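Local coordinates for protein O-methyltransferase family 3 (PDB 7CVX) that catalyses the magnesium-dependent transfer of a methyl group from S-adenosyl-L-methionine to catechol-like compounds, giving meta- and para-methylated products in equal proportion, at residues A38-P43 and A68-I73; C56-I61 and P132-F137; L79-R84 and T108-I113. One frame throughout, in Å; residues are numbered along the deposited sequence.

Contact 1: residues A38-P43 and A68-I73. With SAH (S-adenosyl-L-homocysteine), chain F; DHB (3,4-dihydroxybenzoic acid), chain G.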
loop_
_atom_site.group_PDB
_atom_site.type_symbol
_atom_site.label_atom_id
_atom_site.label_comp_id
_atom_site.label_asym_id
_atom_site.label_seq_id
_atom_site.Cartn_x
_atom_site.Cartn_y
_atom_site.Cartn_z
ATOM N N ALA B 38 14.252 17.803 -7.711
ATOM C CA ALA B 38 14.493 16.745 -6.714
ATOM C C ALA B 38 13.143 16.195 -6.252
ATOM O O ALA B 38 12.798 16.325 -5.063
ATOM C CB ALA B 38 15.324 17.310 -5.593
ATOM N N ILE B 39 12.384 15.622 -7.183
ATOM C CA ILE B 39 10.965 15.254 -6.959
ATOM C C ILE B 39 10.773 13.752 -7.205
ATOM O O ILE B 39 9.607 13.337 -7.236
ATOM C CB ILE B 39 10.024 16.102 -7.830
ATOM C CG1 ILE B 39 10.213 15.904 -9.343
ATOM C CG2 ILE B 39 10.117 17.553 -7.420
ATOM C CD1 ILE B 39 9.220 16.689 -10.193
ATOM N N SER B 40 11.835 12.923 -7.307
ATOM C CA SER B 40 11.659 11.448 -7.339
ATOM C C SER B 40 10.826 10.970 -6.137
ATOM O O SER B 40 10.826 11.627 -5.089
ATOM C CB SER B 40 12.981 10.680 -7.344
ATOM O OG SER B 40 13.988 11.365 -8.104
ATOM N N VAL B 41 10.270 9.766 -6.240
ATOM C CA VAL B 41 9.737 9.060 -5.034
ATOM C C VAL B 41 10.843 9.032 -3.962
ATOM O O VAL B 41 12.037 8.960 -4.288
ATOM C CB VAL B 41 9.174 7.661 -5.373
ATOM C CG1 VAL B 41 7.972 7.778 -6.306
ATOM C CG2 VAL B 41 10.234 6.733 -5.956
ATOM N N SER B 42 10.466 9.068 -2.683
ATOM C CA SER B 42 11.430 8.847 -1.575
ATOM C C SER B 42 11.930 7.410 -1.662
ATOM O O SER B 42 11.307 6.578 -2.320
ATOM C CB SER B 42 10.779 9.116 -0.260
ATOM O OG SER B 42 9.761 8.135 -0.032
ATOM N N PRO B 43 13.054 7.065 -1.014
ATOM C CA PRO B 43 13.476 5.668 -0.864
ATOM C C PRO B 43 12.357 4.755 -0.343
ATOM O O PRO B 43 12.208 3.651 -0.862
ATOM C CB PRO B 43 14.576 5.735 0.218
ATOM C CG PRO B 43 15.145 7.120 0.068
ATOM C CD PRO B 43 14.047 8.001 -0.467
ATOM N N ALA B 68 14.851 10.986 -13.615
ATOM C CA ALA B 68 16.239 10.495 -13.637
ATOM C C ALA B 68 16.210 8.972 -13.539
ATOM O O ALA B 68 17.263 8.360 -13.472
ATOM C CB ALA B 68 17.047 11.161 -12.549
ATOM N N GLY B 69 15.007 8.375 -13.564
ATOM C CA GLY B 69 14.848 6.915 -13.473
ATOM C C GLY B 69 14.904 6.371 -12.052
ATOM O O GLY B 69 15.056 5.168 -11.908
ATOM N N TYR B 70 14.828 7.205 -11.020
ATOM C CA TYR B 70 14.826 6.697 -9.619
ATOM C C TYR B 70 13.664 5.701 -9.377
ATOM O O TYR B 70 13.907 4.556 -8.982
ATOM C CB TYR B 70 14.895 7.901 -8.674
ATOM C CG TYR B 70 15.137 7.488 -7.249
ATOM C CD1 TYR B 70 14.079 7.162 -6.442
ATOM C CD2 TYR B 70 16.406 7.396 -6.725
ATOM C CE1 TYR B 70 14.284 6.754 -5.135
ATOM C CE2 TYR B 70 16.639 6.948 -5.442
ATOM C CZ TYR B 70 15.569 6.594 -4.644
ATOM O OH TYR B 70 15.706 6.152 -3.361
ATOM N N SER B 71 12.401 6.092 -9.587
ATOM C CA SER B 71 11.232 5.185 -9.414
ATOM C C SER B 71 11.429 3.991 -10.345
ATOM O O SER B 71 11.077 2.854 -9.955
ATOM C CB SER B 71 9.885 5.878 -9.626
ATOM O OG SER B 71 9.815 6.486 -10.912
ATOM N N THR B 72 11.960 4.252 -11.548
ATOM C CA THR B 72 12.143 3.209 -12.582
ATOM C C THR B 72 13.036 2.077 -12.036
ATOM O O THR B 72 12.697 0.890 -12.192
ATOM C CB THR B 72 12.754 3.825 -13.844
ATOM O OG1 THR B 72 12.165 5.110 -14.111
ATOM C CG2 THR B 72 12.521 2.923 -15.018
ATOM N N ILE B 73 14.148 2.430 -11.400
ATOM C CA ILE B 73 15.120 1.440 -10.861
ATOM C C ILE B 73 14.438 0.613 -9.762
ATOM O O ILE B 73 14.566 -0.600 -9.769
ATOM C CB ILE B 73 16.409 2.126 -10.393
ATOM C CG1 ILE B 73 17.215 2.698 -11.559
ATOM C CG2 ILE B 73 17.281 1.211 -9.561
ATOM C CD1 ILE B 73 18.191 3.756 -11.125
HETATM N N SAH F . 8.606 8.980 -11.637
HETATM C CA SAH F . 9.844 9.753 -11.340
HETATM C CB SAH F . 9.528 11.242 -11.205
HETATM C CG SAH F . 8.797 11.803 -12.422
HETATM S SD SAH F . 8.760 13.605 -12.323
HETATM C C SAH F . 10.465 9.296 -10.020
HETATM O O SAH F . 9.757 9.245 -8.997
HETATM O OXT SAH F . 11.693 9.042 -9.992
HETATM C "C5'" SAH F . 7.702 14.013 -13.740
HETATM C "C4'" SAH F . 8.343 13.804 -15.076
HETATM O "O4'" SAH F . 7.327 13.876 -16.092
HETATM C "C3'" SAH F . 9.444 14.791 -15.485
HETATM O "O3'" SAH F . 10.602 14.062 -15.884
HETATM C "C2'" SAH F . 8.818 15.525 -16.679
HETATM O "O2'" SAH F . 9.766 15.950 -17.619
HETATM C "C1'" SAH F . 7.888 14.445 -17.235
HETATM N N9 SAH F . 6.792 14.964 -18.034
HETATM C C8 SAH F . 6.164 16.189 -17.943
HETATM N N7 SAH F . 5.211 16.341 -18.855
HETATM C C5 SAH F . 5.214 15.127 -19.537
HETATM C C6 SAH F . 4.462 14.639 -20.625
HETATM N N6 SAH F . 3.505 15.344 -21.208
HETATM N N1 SAH F . 4.751 13.407 -21.110
HETATM C C2 SAH F . 5.732 12.703 -20.533
HETATM N N3 SAH F . 6.490 13.045 -19.488
HETATM C C4 SAH F . 6.199 14.290 -19.060
HETATM C C1 DHB G . 10.209 20.277 -13.894
HETATM C C2 DHB G . 9.547 19.098 -14.275
HETATM C C3 DHB G . 8.472 18.635 -13.504
HETATM O O3 DHB G . 7.794 17.506 -13.864
HETATM C C4 DHB G . 8.052 19.357 -12.377
HETATM O O4 DHB G . 7.008 18.915 -11.606
HETATM C C5 DHB G . 8.724 20.515 -12.008
HETATM C C6 DHB G . 9.790 20.969 -12.768
HETATM C C DHB G . 11.381 20.782 -14.655
HETATM O O1 DHB G . 11.896 21.867 -14.254
HETATM O O2 DHB G . 11.797 20.098 -15.620
#
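Ser71 OG has two partners. It accepts a hydrogen bond from the amino nitrogen N of S-adenosyl-L-homocysteine (SAH) at 2.9 Å, and it also bonds to Glu63. A chi1 of 57° sets OG between the backbone N and carbonyl carbon of Ser71, and this turns the hydroxyl to the amino group. The carboxylate of SAH sits between the two segments and takes one backbone N-H from each. Val41 N bonds to SAH O at 2.9 Å. Ser71 N bonds to SAH OXT at 3.1 Å, with a nearly straight N-H...O angle of 166°. No hydrogen bond joins the protein segments directly, so the ligand bridges them in polar terms.

This is the cofactor site of a class I methyltransferase with a Rossmann-like fold. Segment 68-73 follows strand 60-64 and turns into helix 70-76, with Gly69 at the N-cap. The helix start faces the carboxylate and would probably favour its negative charge. Segment 38-43 runs past it and enters helix 43-55 at Pro43.

Between the segments the packing centres on Tyr70. Its CG is anti to the backbone N (chi1 -170°), which lays the ring along the loop. Val41 CG2 comes in at the ring edge, 3.9 Å from Tyr70 CD1, and also meets Ser71 CB. Ser40 lies against the root of the ring, its OG 3.6 Å from Tyr70 CB. At the far end, Tyr70 OH lies 3.4 Å from Pro43 CA and hydrogen-bonds to Glu20. Leu24 and Thr28 of helix 22-33 touch the Tyr70 side chain. Ile39 touches the ligands instead. Its CD1 lies 3.4 Å from O4 of the bound 3,4-dihydroxybenzoic acid and 3.8 Å from SAH SD.

Contact 2: residues C56-I61 and P132-F137; sequences CQAKNI and PFDMIF
Asp134 and Asn60 join two adjacent parallel strands, 60-64 and 133-138, near one end, in the middle of the Rossmann-like sheet. The strands bridge at Ile61 and Met135.

Three hydrogen bonds cross the contact. Asp134 OD2 accepts two of them, from Lys59 N at 2.9 Å and from Asn60 N at 3.0 Å. The two donors approach differently. Lys59 N comes from above the carboxylate plane, while Asn60 N meets OD2 nearly along its C-O bond. The third bond runs back, from Asp134 N to Asn60 O at 2.8 Å. Asp134 thus gives its backbone N-H and receives two through its side chain. Its other oxygen, OD1, forms a salt bridge with Arg157. With an alanine in place of Asp134, the N-H groups of Lys59 and Asn60 would probably lose their acceptor and Arg157 its charged mate. Met135 N is buried and has no partner in the model. A weaker link, a CA-H...O contact, joins Ile61 CA to Met135 O at 3.4 Å.

In the apolar packing, Ile61 and Met135 share one face of the sheet. Ile61 CG1 touches Met135 CB at 4.3 Å. Helix 43-55 lies over both, through Ala53. Separately, Cys56 SG approaches Met135 CB, and Cys56 also packs on Leu55 of the second subunit. Ala58 CB lies beside Asp134 CB.

The last kind is amide against ring. The Asn60 side chain leaves with CG anti to the backbone N (chi1 -162°), which carries the amide across to Phe133. The amide and ring planes are 34° apart, so the two lie obliquely. Asn60 ND2 also makes a weak hydrogen bond to Arg84 O, and Asn60 OD1 comes to 3.2 Å from Phe133 CD1.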
loop_
_atom_site.group_PDB
_atom_site.type_symbol
_atom_site.label_atom_id
_atom_site.label_comp_id
_atom_site.label_asym_id
_atom_site.label_seq_id
_atom_site.Cartn_x
_atom_site.Cartn_y
_atom_site.Cartn_z
ATOM N N CYS B 56 1.916 -7.903 -7.543
ATOM C CA CYS B 56 1.406 -7.992 -8.934
ATOM C C CYS B 56 2.066 -9.142 -9.702
ATOM O O CYS B 56 1.576 -9.448 -10.833
ATOM C CB CYS B 56 1.637 -6.702 -9.712
ATOM S SG CYS B 56 0.569 -5.376 -9.116
ATOM N N GLN B 57 3.167 -9.686 -9.189
ATOM C CA GLN B 57 4.044 -10.637 -9.914
ATOM C C GLN B 57 4.292 -10.019 -11.291
ATOM O O GLN B 57 4.203 -10.697 -12.306
ATOM C CB GLN B 57 3.396 -12.024 -9.919
ATOM C CG GLN B 57 3.286 -12.579 -8.514
ATOM C CD GLN B 57 2.449 -13.820 -8.415
ATOM O OE1 GLN B 57 1.309 -13.801 -7.926
ATOM N NE2 GLN B 57 3.022 -14.915 -8.884
ATOM N N ALA B 58 4.667 -8.749 -11.309
ATOM C CA ALA B 58 4.724 -7.981 -12.561
ATOM C C ALA B 58 5.804 -8.562 -13.480
ATOM O O ALA B 58 6.933 -8.764 -13.029
ATOM C CB ALA B 58 4.968 -6.507 -12.288
ATOM N N LYS B 59 5.470 -8.747 -14.757
ATOM C CA LYS B 59 6.416 -9.018 -15.884
ATOM C C LYS B 59 6.531 -7.819 -16.835
ATOM O O LYS B 59 7.540 -7.749 -17.584
ATOM C CB LYS B 59 5.921 -10.176 -16.760
ATOM C CG LYS B 59 5.486 -11.424 -16.015
ATOM C CD LYS B 59 6.565 -11.974 -15.082
ATOM C CE LYS B 59 6.044 -12.973 -14.073
ATOM N NZ LYS B 59 5.830 -14.294 -14.709
ATOM N N ASN B 60 5.463 -7.024 -16.964
ATOM C CA ASN B 60 5.396 -5.868 -17.895
ATOM C C ASN B 60 4.887 -4.671 -17.085
ATOM O O ASN B 60 3.737 -4.741 -16.573
ATOM C CB ASN B 60 4.533 -6.236 -19.107
ATOM C CG ASN B 60 4.696 -5.346 -20.322
ATOM O OD1 ASN B 60 3.774 -5.270 -21.142
ATOM N ND2 ASN B 60 5.847 -4.701 -20.478
ATOM N N ILE B 61 5.703 -3.631 -16.955
ATOM C CA ILE B 61 5.335 -2.368 -16.243
ATOM C C ILE B 61 5.376 -1.192 -17.214
ATOM O O ILE B 61 6.320 -1.116 -18.059
ATOM C CB ILE B 61 6.236 -2.152 -15.028
ATOM C CG1 ILE B 61 6.113 -3.340 -14.078
ATOM C CG2 ILE B 61 5.910 -0.818 -14.325
ATOM C CD1 ILE B 61 7.038 -3.275 -12.879
ATOM N N PRO B 132 -0.916 -6.201 -22.453
ATOM C CA PRO B 132 -1.340 -5.396 -21.314
ATOM C C PRO B 132 -0.260 -5.400 -20.220
ATOM O O PRO B 132 0.511 -6.335 -20.094
ATOM C CB PRO B 132 -2.660 -6.081 -20.930
ATOM C CG PRO B 132 -2.391 -7.532 -21.213
ATOM C CD PRO B 132 -1.563 -7.524 -22.485
ATOM N N PHE B 133 -0.206 -4.329 -19.446
ATOM C CA PHE B 133 0.753 -4.174 -18.334
ATOM C C PHE B 133 0.173 -4.691 -17.027
ATOM O O PHE B 133 -1.029 -4.546 -16.821
ATOM C CB PHE B 133 1.112 -2.710 -18.224
ATOM C CG PHE B 133 1.862 -2.238 -19.439
ATOM C CD1 PHE B 133 3.213 -2.499 -19.596
ATOM C CD2 PHE B 133 1.175 -1.578 -20.452
ATOM C CE1 PHE B 133 3.887 -2.029 -20.723
ATOM C CE2 PHE B 133 1.842 -1.134 -21.585
ATOM C CZ PHE B 133 3.192 -1.364 -21.717
ATOM N N ASP B 134 1.010 -5.271 -16.200
ATOM C CA ASP B 134 0.617 -5.826 -14.882
ATOM C C ASP B 134 0.488 -4.690 -13.877
ATOM O O ASP B 134 -0.308 -4.826 -12.900
ATOM C CB ASP B 134 1.624 -6.845 -14.385
ATOM C CG ASP B 134 1.817 -7.990 -15.372
ATOM O OD1 ASP B 134 0.801 -8.690 -15.690
ATOM O OD2 ASP B 134 2.931 -8.110 -15.897
ATOM N N MET B 135 1.303 -3.661 -14.048
ATOM C CA MET B 135 1.309 -2.489 -13.150
ATOM C C MET B 135 1.583 -1.265 -14.006
ATOM O O MET B 135 2.423 -1.322 -14.950
ATOM C CB MET B 135 2.370 -2.633 -12.057
ATOM C CG MET B 135 2.550 -1.451 -11.168
ATOM S SD MET B 135 3.572 -1.934 -9.725
ATOM C CE MET B 135 3.674 -0.389 -8.815
ATOM N N ILE B 136 0.874 -0.194 -13.713
ATOM C CA ILE B 136 1.083 1.097 -14.417
ATOM C C ILE B 136 1.273 2.206 -13.391
ATOM O O ILE B 136 0.469 2.263 -12.506
ATOM C CB ILE B 136 -0.092 1.409 -15.362
ATOM C CG1 ILE B 136 -0.296 0.275 -16.385
ATOM C CG2 ILE B 136 0.098 2.751 -16.034
ATOM C CD1 ILE B 136 -1.533 0.395 -17.221
ATOM N N PHE B 137 2.324 2.998 -13.541
ATOM C CA PHE B 137 2.664 4.113 -12.612
ATOM C C PHE B 137 2.538 5.421 -13.391
ATOM O O PHE B 137 3.342 5.693 -14.298
ATOM C CB PHE B 137 4.060 3.942 -11.999
ATOM C CG PHE B 137 4.446 4.974 -10.964
ATOM C CD1 PHE B 137 3.581 5.305 -9.926
ATOM C CD2 PHE B 137 5.678 5.601 -11.010
ATOM C CE1 PHE B 137 3.951 6.220 -8.946
ATOM C CE2 PHE B 137 6.045 6.523 -10.052
ATOM C CZ PHE B 137 5.168 6.863 -9.031
#

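Contact 3: residues L79-R84 and T108-I113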
loop_
_atom_site.group_PDB
_atom_site.type_symbol
_atom_site.label_atom_id
_atom_site.label_comp_id
_atom_site.label_asym_id
_atom_site.label_seq_id
_atom_site.Cartn_x
_atom_site.Cartn_y
_atom_site.Cartn_z
ATOM N N LEU B 79 11.314 -7.001 -11.367
ATOM C CA LEU B 79 11.042 -7.799 -12.597
ATOM C C LEU B 79 11.957 -9.015 -12.626
ATOM O O LEU B 79 13.103 -8.954 -12.197
ATOM C CB LEU B 79 11.262 -6.961 -13.855
ATOM C CG LEU B 79 10.314 -5.777 -14.072
ATOM C CD1 LEU B 79 10.816 -4.948 -15.253
ATOM C CD2 LEU B 79 8.880 -6.245 -14.269
ATOM N N PRO B 80 11.500 -10.100 -13.281
ATOM C CA PRO B 80 12.399 -11.154 -13.705
ATOM C C PRO B 80 13.230 -10.554 -14.844
ATOM O O PRO B 80 12.869 -9.529 -15.407
ATOM C CB PRO B 80 11.444 -12.248 -14.192
ATOM C CG PRO B 80 10.275 -11.465 -14.756
ATOM C CD PRO B 80 10.138 -10.300 -13.788
ATOM N N LYS B 81 14.288 -11.265 -15.227
ATOM C CA LYS B 81 15.206 -10.841 -16.304
ATOM C C LYS B 81 14.459 -10.647 -17.622
ATOM O O LYS B 81 14.830 -9.676 -18.345
ATOM C CB LYS B 81 16.360 -11.836 -16.429
ATOM C CG LYS B 81 17.469 -11.625 -15.403
ATOM C CD LYS B 81 18.180 -10.292 -15.560
ATOM C CE LYS B 81 19.458 -10.169 -14.749
ATOM N NZ LYS B 81 19.181 -9.651 -13.389
ATOM N N ASN B 82 13.467 -11.495 -17.941
ATOM C CA ASN B 82 12.681 -11.416 -19.205
ATOM C C ASN B 82 11.502 -10.439 -19.018
ATOM O O ASN B 82 10.633 -10.342 -19.928
ATOM C CB ASN B 82 12.220 -12.810 -19.681
ATOM C CG ASN B 82 11.300 -13.584 -18.751
ATOM O OD1 ASN B 82 10.976 -13.166 -17.634
ATOM N ND2 ASN B 82 10.873 -14.756 -19.200
ATOM N N GLY B 83 11.458 -9.754 -17.870
ATOM C CA GLY B 83 10.483 -8.676 -17.618
ATOM C C GLY B 83 10.886 -7.409 -18.340
ATOM O O GLY B 83 12.077 -7.245 -18.595
ATOM N N ARG B 84 9.928 -6.538 -18.619
ATOM C CA ARG B 84 10.196 -5.264 -19.305
ATOM C C ARG B 84 9.416 -4.140 -18.652
ATOM O O ARG B 84 8.273 -4.341 -18.170
ATOM C CB ARG B 84 9.810 -5.363 -20.774
ATOM C CG ARG B 84 10.564 -6.459 -21.519
ATOM C CD ARG B 84 12.025 -6.075 -21.748
ATOM N NE ARG B 84 12.770 -7.105 -22.463
ATOM C CZ ARG B 84 13.480 -8.105 -21.918
ATOM N NH1 ARG B 84 14.133 -8.948 -22.712
ATOM N NH2 ARG B 84 13.550 -8.272 -20.607
ATOM N N THR B 108 19.655 -2.024 -18.591
ATOM C CA THR B 108 19.557 -1.607 -20.016
ATOM C C THR B 108 18.627 -2.565 -20.788
ATOM O O THR B 108 17.770 -2.074 -21.559
ATOM C CB THR B 108 20.951 -1.549 -20.656
ATOM O OG1 THR B 108 21.777 -0.631 -19.960
ATOM C CG2 THR B 108 20.959 -1.138 -22.112
ATOM N N SER B 109 18.735 -3.871 -20.563
ATOM C CA SER B 109 17.905 -4.895 -21.251
ATOM C C SER B 109 16.430 -4.799 -20.849
ATOM O O SER B 109 15.556 -5.134 -21.660
ATOM C CB SER B 109 18.427 -6.278 -20.991
ATOM O OG SER B 109 19.611 -6.462 -21.737
ATOM N N GLN B 110 16.134 -4.416 -19.620
ATOM C CA GLN B 110 14.748 -4.555 -19.109
ATOM C C GLN B 110 13.960 -3.256 -19.262
ATOM O O GLN B 110 12.744 -3.341 -19.209
ATOM C CB GLN B 110 14.766 -4.973 -17.650
ATOM C CG GLN B 110 15.171 -6.430 -17.495
ATOM C CD GLN B 110 16.257 -6.499 -16.472
ATOM O OE1 GLN B 110 17.372 -6.036 -16.710
ATOM N NE2 GLN B 110 15.900 -7.003 -15.305
ATOM N N VAL B 111 14.633 -2.121 -19.464
ATOM C CA VAL B 111 13.970 -0.789 -19.472
ATOM C C VAL B 111 14.088 -0.187 -20.863
ATOM O O VAL B 111 15.223 -0.018 -21.331
ATOM C CB VAL B 111 14.542 0.144 -18.383
ATOM C CG1 VAL B 111 13.839 1.486 -18.370
ATOM C CG2 VAL B 111 14.415 -0.546 -17.030
ATOM N N GLN B 112 12.954 0.239 -21.417
ATOM C CA GLN B 112 12.891 1.042 -22.654
ATOM C C GLN B 112 12.377 2.434 -22.302
ATOM O O GLN B 112 11.255 2.547 -21.791
ATOM C CB GLN B 112 11.989 0.424 -23.712
ATOM C CG GLN B 112 11.882 1.313 -24.942
ATOM C CD GLN B 112 10.908 0.844 -25.998
ATOM O OE1 GLN B 112 9.894 0.181 -25.723
ATOM N NE2 GLN B 112 11.181 1.268 -27.228
ATOM N N ILE B 113 13.210 3.438 -22.497
ATOM C CA ILE B 113 12.802 4.849 -22.291
ATOM C C ILE B 113 12.285 5.372 -23.638
ATOM O O ILE B 113 13.015 5.276 -24.660
ATOM C CB ILE B 113 13.962 5.676 -21.730
ATOM C CG1 ILE B 113 14.537 5.107 -20.428
ATOM C CG2 ILE B 113 13.546 7.136 -21.589
ATOM C CD1 ILE B 113 15.826 5.787 -19.978
#
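Ser109 O lies over one face of the Arg84 guanidinium, offset toward the rim of the group. Its nearest atom there is Arg84 NE, at 3.5 Å. This is a contact with the face and not a hydrogen bond.

Gln110 comes next and carries most of the packing. Its CG sits against two carbonyls of segment 79-84, 3.4 Å from Lys81 O and 3.4 Å from Gly83 O. Those same oxygens accept hydrogen bonds from one nitrogen, Arg84 NH2, at 3.0 Å from Lys81 O and 2.7 Å from Gly83 O. Both oxygens lie close to the guanidinium plane. NH2 meets Lys81 O in the carbonyl plane, on a lone pair, but sits above the carbonyl plane of Gly83 O. Arg84 bends at chi2 (-72°), and this folds the group back over its own loop. The loop is a type I beta turn from Pro80 to Gly83, closed by Gly83 N to Pro80 O. The guanidinium and the Gln110 amide stand at 71° to each other. Lys81 CD passes near Gln110 NE2. On the backbone, Gln110 O receives a CA-H...O contact from Arg84 CA at 3.2 Å.

Val111 turns away from the loop and begins strand 111-115. It packs on Ile102 of helix 92-104 and on Thr72 and Ala76 of helix 70-76. Gln110 and Gln112 bond through their backbones to Leu85, which sets this outermost strand of the chain's sheet beside strand 84-89.

In the fold
Contact 1 is buried and lies at the ligand site. Contacts 2 and 3 are both partly buried, contact 3 with the larger share of exposed residues. Contact 2 joins two central strands; contact 3 lies at the edge of the same sheet, away from the annotated sites. In contact 1 the ligand supplies the polar bridge. In contact 2 a carboxylate and backbone groups bond directly. In contact 3 no hydrogen bond crosses, and the guanidinium of Arg84 bonds within its own segment. Phe137 packs on Val41 and Ser71, and Thr72 on Val111. Arg84 pairs by backbone with Lys59 and Ile61, so contacts 2 and 3 are joined where strands 60-64 and 84-89 run side by side.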